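PDB 4KVF: rhamnose ABC transporter, periplasmic rhamnose-binding protein from Kribbella flavida, which probably binds a sugar, presumably rhamnose, outside the cell membrane for uptake by an ABC transporter. Local coordinates for residues V168-P173 and I202-D207; E150-M155 and E183-E188; N51-V56 and A277-A282. All coordinates share one frame; numbering follows the deposited sequence.

How the contacts relate
Contact 1 and contact 2 share helix 176-189, which connects the two strands of the first and supplies one side of the second, while contact 3 joins distant parts of the chain. Contact 1 pairs strands 164-170 and 197-204 by backbone hydrogen bonds, partly buried, with polar groups at the strand ends. Contact 2 is buried and lies on the helices beside that sheet; its apolar side chains mesh without a hydrogen bond, and its charges sit at one margin. The two meet where Val168 packs on Met185. Contact 3 is a surface contact near the chain centre, resting on aromatic and proline packing with one side-chain hydrogen bond; its Ala277 touches Ser151 and Met155 of contact 2.

Contact 1: V168-P173 and I202-D207; sequences VLSATP and IAYGND
The ring of Tyr204 carries Pro173 over one face, where CA of Pro173 makes a CH-pi contact 4.0 Å from the ring centroid and Pro173 CG lies over the same face, displaced toward the rim. At the ring's edge, in its plane, stands the carbonyl oxygen of Ala171, with Ala171 O 3.4 Å from Tyr204 CD1. A first torsion that sets CG anti to the carbonyl carbon (chi1 -60°) brings the Tyr204 ring against the loop from Ala171 to Pro173, and Ser170 CB comes obliquely upon it. These contacts close the end of a classic parallel beta-alpha-beta unit, in which strand 164-170 is joined to strand 197-204 through helix 176-189. The strands pair in register: Ala203 N donates to Val168 O at 2.8 Å, nearly along the C=O axis, and Ser170 N to Ala203 O at 2.7 Å. Past the strand ends the donors leave the carbonyl planes. Gly205 N reaches Ser170 O from above the plane, and Asn206 N bonds to Ala171 O at 3.0 Å, the donor 78° out of the carbonyl plane. A water accepts from Asp207 N and donates to Ser170 O. Asp207 OD1 lies 3.5 Å from Ala171 CB, yet its hydrogen bond goes to Thr233. Helix 176-189 covers the sheet face of Ser170 and Ile202, while Leu169 and Ala203 meet helix 209-222 on the reverse face.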
# COMPACT_ATOMS: atom_id res chain seq x y z
N VAL A 168 2.83 11.23 -16.99
CA VAL A 168 3.12 10.23 -15.97
C VAL A 168 4.53 9.71 -16.19
O VAL A 168 4.95 9.48 -17.32
CB VAL A 168 2.10 9.06 -16.05
CG1 VAL A 168 2.57 7.83 -15.24
CG2 VAL A 168 0.72 9.54 -15.59
N LEU A 169 5.28 9.57 -15.09
CA LEU A 169 6.55 8.86 -15.10
C LEU A 169 6.34 7.55 -14.34
O LEU A 169 6.19 7.53 -13.11
CB LEU A 169 7.66 9.72 -14.46
CG LEU A 169 9.03 9.07 -14.25
CD1 LEU A 169 9.61 8.58 -15.56
CD2 LEU A 169 10.00 10.07 -13.60
N SER A 170 6.26 6.46 -15.08
CA SER A 170 5.88 5.18 -14.50
C SER A 170 7.10 4.32 -14.20
O SER A 170 8.24 4.78 -14.25
CB SER A 170 4.91 4.44 -15.43
OG SER A 170 4.34 3.32 -14.77
N ALA A 171 6.83 3.06 -13.84
CA ALA A 171 7.89 2.07 -13.66
C ALA A 171 8.17 1.44 -15.02
O ALA A 171 8.42 2.15 -15.98
CB ALA A 171 7.45 1.02 -12.63
N THR A 172 8.09 0.11 -15.12
CA THR A 172 8.32 -0.56 -16.40
C THR A 172 7.05 -0.60 -17.22
O THR A 172 5.96 -0.48 -16.67
CB THR A 172 8.75 -2.01 -16.18
OG1 THR A 172 7.70 -2.69 -15.49
CG2 THR A 172 10.04 -2.07 -15.39
N PRO A 173 7.18 -0.78 -18.55
CA PRO A 173 5.97 -0.94 -19.38
C PRO A 173 5.01 -2.04 -18.91
O PRO A 173 3.80 -1.87 -19.02
CB PRO A 173 6.55 -1.27 -20.76
CG PRO A 173 7.85 -0.52 -20.79
CD PRO A 173 8.40 -0.64 -19.37
N ILE A 202 3.06 9.19 -21.30
CA ILE A 202 3.50 8.29 -20.25
C ILE A 202 4.92 7.87 -20.56
O ILE A 202 5.19 7.31 -21.63
CB ILE A 202 2.59 7.05 -20.15
CG1 ILE A 202 1.14 7.48 -19.87
CG2 ILE A 202 3.13 6.09 -19.08
CD1 ILE A 202 0.15 6.34 -19.96
N ALA A 203 5.84 8.15 -19.64
CA ALA A 203 7.23 7.74 -19.78
C ALA A 203 7.54 6.65 -18.76
O ALA A 203 6.88 6.56 -17.72
CB ALA A 203 8.17 8.94 -19.58
N TYR A 204 8.54 5.83 -19.06
CA TYR A 204 8.88 4.72 -18.18
C TYR A 204 10.29 4.84 -17.61
O TYR A 204 11.26 4.89 -18.35
CB TYR A 204 8.73 3.40 -18.95
CG TYR A 204 7.32 3.19 -19.45
CD1 TYR A 204 6.34 2.66 -18.62
CD2 TYR A 204 6.96 3.56 -20.74
CE1 TYR A 204 5.04 2.49 -19.06
CE2 TYR A 204 5.66 3.39 -21.20
CZ TYR A 204 4.71 2.85 -20.35
OH TYR A 204 3.42 2.67 -20.80
N GLY A 205 10.38 4.88 -16.29
CA GLY A 205 11.65 4.98 -15.61
C GLY A 205 12.16 3.64 -15.10
O GLY A 205 13.28 3.55 -14.60
N ASN A 206 11.31 2.62 -15.21
CA ASN A 206 11.69 1.24 -14.89
C ASN A 206 12.11 1.01 -13.44
O ASN A 206 12.89 0.09 -13.16
CB ASN A 206 12.80 0.75 -15.82
CG ASN A 206 12.35 0.57 -17.26
OD1 ASN A 206 11.43 1.25 -17.72
ND2 ASN A 206 13.00 -0.33 -17.98
N ASP A 207 11.59 1.81 -12.51
CA ASP A 207 11.99 1.75 -11.10
C ASP A 207 13.50 1.84 -10.91
O ASP A 207 14.04 1.32 -9.93
CB ASP A 207 11.45 0.48 -10.43
CG ASP A 207 10.02 0.65 -9.96
OD1 ASP A 207 9.56 1.80 -9.90
OD2 ASP A 207 9.38 -0.38 -9.65
O HOH W 1 10.48 4.46 -12.41

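Contact 2: E150-M155 and E183-E188; sequences ESLVKM and EVMKTE
Helix-on-helix packing beside the central sheet of an alpha/beta domain is seen here where Val153 and Leu152 of helix 145-159 meet Met185 of helix 176-189, the two segments crossing at -54° with axes 8.8 Å apart. Val153 supplies the apolar wedge: its CG2 branch, anti to the carbonyl carbon, lies 3.9 Å from Met185 CB and also reaches the backbone oxygen of Met185 and CB of Glu188. Met185, present as selenomethionine, bends at its last torsion (chi3 67°); Met185 SE lies 4.1 Å from Leu152 CD1, the two side chains crossing at about a right angle. On the other flank Glu188 folds back at chi2, bringing its CD to 3.4 Å from Glu150 CG. The two carboxylates are turned 64° apart, with Glu150 OE1 and Glu188 OE2 3.8 Å from each other; their mutual repulsion is probably eased by Lys191, salt-bridged to Glu188, and by Gln146, hydrogen-bonded to Glu150. With an alanine in place of Glu188, Lys191 would probably lose its counter-charge and the aliphatic part of Glu150 its packing partner. Inward, Leu152 and Met185 both rest on Val230 of strand 226-231, and beyond Ser151 and Met155 lies strand 276-278.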
# COMPACT_ATOMS: atom_id res chain seq x y z
N GLU A 150 -7.67 7.83 -8.24
CA GLU A 150 -8.42 9.05 -7.94
C GLU A 150 -7.53 10.07 -7.26
O GLU A 150 -7.56 11.26 -7.61
CB GLU A 150 -9.63 8.75 -7.04
CG GLU A 150 -10.84 8.24 -7.78
CD GLU A 150 -11.93 7.81 -6.83
OE1 GLU A 150 -13.01 7.40 -7.31
OE2 GLU A 150 -11.70 7.86 -5.60
N SER A 151 -6.75 9.60 -6.29
CA SER A 151 -5.89 10.49 -5.53
C SER A 151 -4.84 11.14 -6.43
O SER A 151 -4.57 12.33 -6.32
CB SER A 151 -5.20 9.72 -4.41
OG SER A 151 -4.22 10.54 -3.79
N LEU A 152 -4.27 10.34 -7.33
CA LEU A 152 -3.26 10.87 -8.25
C LEU A 152 -3.86 11.97 -9.13
O LEU A 152 -3.27 13.04 -9.29
CB LEU A 152 -2.65 9.74 -9.09
CG LEU A 152 -1.81 8.73 -8.29
CD1 LEU A 152 -1.47 7.51 -9.14
CD2 LEU A 152 -0.53 9.38 -7.77
N VAL A 153 -5.05 11.74 -9.67
CA VAL A 153 -5.67 12.75 -10.51
C VAL A 153 -6.10 13.98 -9.71
O VAL A 153 -5.90 15.11 -10.16
CB VAL A 153 -6.83 12.19 -11.35
CG1 VAL A 153 -7.53 13.31 -12.11
CG2 VAL A 153 -6.29 11.16 -12.33
N LYS A 154 -6.63 13.74 -8.52
CA LYS A 154 -7.05 14.84 -7.64
C LYS A 154 -5.87 15.74 -7.29
O LYS A 154 -5.97 16.96 -7.36
CB LYS A 154 -7.70 14.30 -6.36
CG LYS A 154 -8.14 15.39 -5.39
CD LYS A 154 -8.72 14.80 -4.10
CE LYS A 154 -9.44 15.87 -3.28
N MSE A 155 -4.74 15.14 -6.91
CA MSE A 155 -3.54 15.93 -6.60
C MSE A 155 -3.02 16.65 -7.84
O MSE A 155 -2.65 17.82 -7.78
CB MSE A 155 -2.45 15.04 -5.97
CG MSE A 155 -2.84 14.52 -4.58
SE MSE A 155 -1.42 13.53 -3.69
CE MSE A 155 -1.14 12.15 -5.04
N GLU A 183 -4.57 3.13 -15.59
CA GLU A 183 -5.88 2.91 -16.19
C GLU A 183 -6.96 3.65 -15.39
O GLU A 183 -7.85 4.26 -15.96
CB GLU A 183 -6.21 1.42 -16.33
CG GLU A 183 -7.57 1.16 -16.98
CD GLU A 183 -7.64 1.60 -18.44
OE1 GLU A 183 -6.60 1.57 -19.14
OE2 GLU A 183 -8.74 1.98 -18.89
N VAL A 184 -6.87 3.61 -14.06
CA VAL A 184 -7.82 4.35 -13.25
C VAL A 184 -7.68 5.86 -13.51
O VAL A 184 -8.69 6.56 -13.67
CB VAL A 184 -7.68 4.04 -11.75
CG1 VAL A 184 -8.60 4.94 -10.94
CG2 VAL A 184 -8.01 2.57 -11.51
N MSE A 185 -6.45 6.35 -13.58
CA MSE A 185 -6.21 7.76 -13.91
C MSE A 185 -6.91 8.16 -15.21
O MSE A 185 -7.54 9.22 -15.29
CB MSE A 185 -4.72 8.04 -14.04
CG MSE A 185 -3.95 8.00 -12.74
SE MSE A 185 -2.10 8.56 -13.04
CE MSE A 185 -2.44 10.42 -13.49
N LYS A 186 -6.79 7.32 -16.23
CA LYS A 186 -7.46 7.59 -17.51
C LYS A 186 -8.98 7.63 -17.36
O LYS A 186 -9.64 8.48 -17.96
CB LYS A 186 -7.06 6.54 -18.56
CG LYS A 186 -5.61 6.63 -19.01
CD LYS A 186 -5.29 5.50 -19.99
CE LYS A 186 -3.85 5.55 -20.45
NZ LYS A 186 -3.54 4.38 -21.32
N THR A 187 -9.53 6.71 -16.58
CA THR A 187 -10.98 6.68 -16.41
C THR A 187 -11.42 7.96 -15.70
O THR A 187 -12.44 8.56 -16.06
CB THR A 187 -11.47 5.44 -15.65
OG1 THR A 187 -11.07 5.52 -14.28
CG2 THR A 187 -10.87 4.18 -16.29
N GLU A 188 -10.62 8.38 -14.71
CA GLU A 188 -10.88 9.63 -14.00
C GLU A 188 -10.78 10.86 -14.90
O GLU A 188 -11.64 11.74 -14.87
CB GLU A 188 -9.93 9.78 -12.81
CG GLU A 188 -10.27 8.91 -11.62
CD GLU A 188 -11.57 9.34 -10.96
OE1 GLU A 188 -11.64 10.48 -10.45
OE2 GLU A 188 -12.52 8.54 -10.95

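Contact 3: N51-V56 and A277-A282; sequences NPYTDV and ALWNPA
Tyr53 and Trp279 meet through a hydrogen bond in which Trp279 NE1 donates to Tyr53 OH at 2.9 Å, the hydroxyl lying in the plane of the indole and the N-H pointing to it at 154°. Tyr53 CG is anti to the backbone N (chi1 176°), which sends the ring across to the indole. The indole nitrogen in turn lies at the edge of the phenol ring, near its plane, and the two side chains cross at about a right angle. Over one face of the same phenol sits Pro281, whose CB stands 4.1 Å from the ring centroid in a CH-pi contact, while Pro281 CG presses to 3.4 Å from Tyr53 CE2. One turn along the helix, Val56 CG1 packs 3.8 Å from Ala282 CB, and Val56 O takes a CA-H contact from Ala282 CA at 3.3 Å. Behind these lies Leu278, whose CG backs the indole, 3.7 Å above its centre. Both helices begin with asparagine N-caps: Asn51 OD1 accepts from Thr54 N and Thr54 OG1, and Asn280 OD1 from Ala282 N. Farther out, Ile284 touches both aromatic rings, and a glycerol, probably from the crystallisation liquor, lies about 5 Å from the Trp279 side chain. With strand 276-278 bonded to one lobe and Tyr53 in the first turn of helix 52-67 of the other, this is consistent with the interlobe hinge and sugar cleft of type I periplasmic binding proteins.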
# COMPACT_ATOMS: atom_id res chain seq x y z
N ASN A 51 13.77 -4.86 6.27
CA ASN A 51 13.86 -3.61 5.53
C ASN A 51 12.97 -2.59 6.23
O ASN A 51 12.00 -2.98 6.89
CB ASN A 51 13.45 -3.80 4.06
CG ASN A 51 12.03 -4.26 3.91
OD1 ASN A 51 11.10 -3.46 3.98
ND2 ASN A 51 11.86 -5.55 3.68
N PRO A 52 13.29 -1.28 6.12
CA PRO A 52 12.60 -0.27 6.93
C PRO A 52 11.09 -0.26 6.76
O PRO A 52 10.36 -0.16 7.75
CB PRO A 52 13.21 1.06 6.45
CG PRO A 52 14.55 0.68 5.93
CD PRO A 52 14.38 -0.69 5.32
N TYR A 53 10.61 -0.38 5.52
CA TYR A 53 9.18 -0.41 5.25
C TYR A 53 8.51 -1.57 5.97
O TYR A 53 7.52 -1.39 6.68
CB TYR A 53 8.93 -0.49 3.73
CG TYR A 53 7.47 -0.61 3.34
CD1 TYR A 53 6.85 -1.85 3.29
CD2 TYR A 53 6.73 0.51 2.99
CE1 TYR A 53 5.52 -1.97 2.93
CE2 TYR A 53 5.39 0.39 2.62
CZ TYR A 53 4.80 -0.85 2.59
OH TYR A 53 3.47 -0.99 2.23
N THR A 54 9.05 -2.77 5.80
CA THR A 54 8.46 -3.96 6.41
C THR A 54 8.48 -3.90 7.94
O THR A 54 7.53 -4.31 8.61
CB THR A 54 9.17 -5.24 5.95
OG1 THR A 54 8.90 -5.45 4.56
CG2 THR A 54 8.68 -6.44 6.74
N ASP A 55 9.57 -3.37 8.50
CA ASP A 55 9.69 -3.20 9.94
C ASP A 55 8.57 -2.34 10.52
O ASP A 55 8.00 -2.67 11.56
CB ASP A 55 11.06 -2.62 10.31
CG ASP A 55 12.19 -3.63 10.18
OD1 ASP A 55 11.91 -4.81 9.90
OD2 ASP A 55 13.35 -3.22 10.37
N VAL A 56 8.26 -1.23 9.84
CA VAL A 56 7.19 -0.34 10.28
C VAL A 56 5.85 -1.05 10.16
O VAL A 56 4.97 -0.90 11.01
CB VAL A 56 7.15 0.96 9.45
CG1 VAL A 56 5.99 1.85 9.89
CG2 VAL A 56 8.47 1.71 9.55
N ALA A 277 1.27 10.98 -2.25
CA ALA A 277 0.48 9.99 -1.52
C ALA A 277 1.25 8.69 -1.28
O ALA A 277 2.22 8.40 -1.96
CB ALA A 277 -0.82 9.69 -2.27
N LEU A 278 0.79 7.93 -0.30
CA LEU A 278 1.12 6.52 -0.18
C LEU A 278 0.14 5.98 0.84
O LEU A 278 -1.07 6.15 0.69
CB LEU A 278 2.58 6.29 0.27
CG LEU A 278 3.14 4.88 0.02
CD1 LEU A 278 3.45 4.62 -1.47
CD2 LEU A 278 4.36 4.59 0.89
N TRP A 279 0.66 5.38 1.91
CA TRP A 279 -0.16 4.81 2.96
C TRP A 279 0.74 4.63 4.18
O TRP A 279 1.95 4.75 4.08
CB TRP A 279 -0.77 3.47 2.50
CG TRP A 279 0.17 2.60 1.70
CD1 TRP A 279 1.11 1.74 2.21
CD2 TRP A 279 0.27 2.50 0.27
NE1 TRP A 279 1.78 1.12 1.18
CE2 TRP A 279 1.29 1.57 -0.01
CE3 TRP A 279 -0.41 3.11 -0.78
CZ2 TRP A 279 1.64 1.23 -1.32
CZ3 TRP A 279 -0.06 2.78 -2.08
CH2 TRP A 279 0.96 1.84 -2.34
N ASN A 280 0.15 4.38 5.35
CA ASN A 280 0.95 4.14 6.55
C ASN A 280 1.06 2.64 6.78
O ASN A 280 0.08 2.00 7.17
CB ASN A 280 0.33 4.85 7.76
CG ASN A 280 1.13 4.64 9.03
OD1 ASN A 280 2.18 3.98 9.03
ND2 ASN A 280 0.66 5.24 10.13
N PRO A 281 2.25 2.06 6.52
CA PRO A 281 2.36 0.60 6.57
C PRO A 281 2.05 0.07 7.95
O PRO A 281 1.56 -1.05 8.06
CB PRO A 281 3.84 0.35 6.24
CG PRO A 281 4.29 1.59 5.55
CD PRO A 281 3.53 2.70 6.20
N ALA A 282 2.34 0.86 8.98
CA ALA A 282 2.04 0.43 10.34
C ALA A 282 0.55 0.15 10.51
O ALA A 282 0.16 -0.78 11.23
CB ALA A 282 2.53 1.46 11.37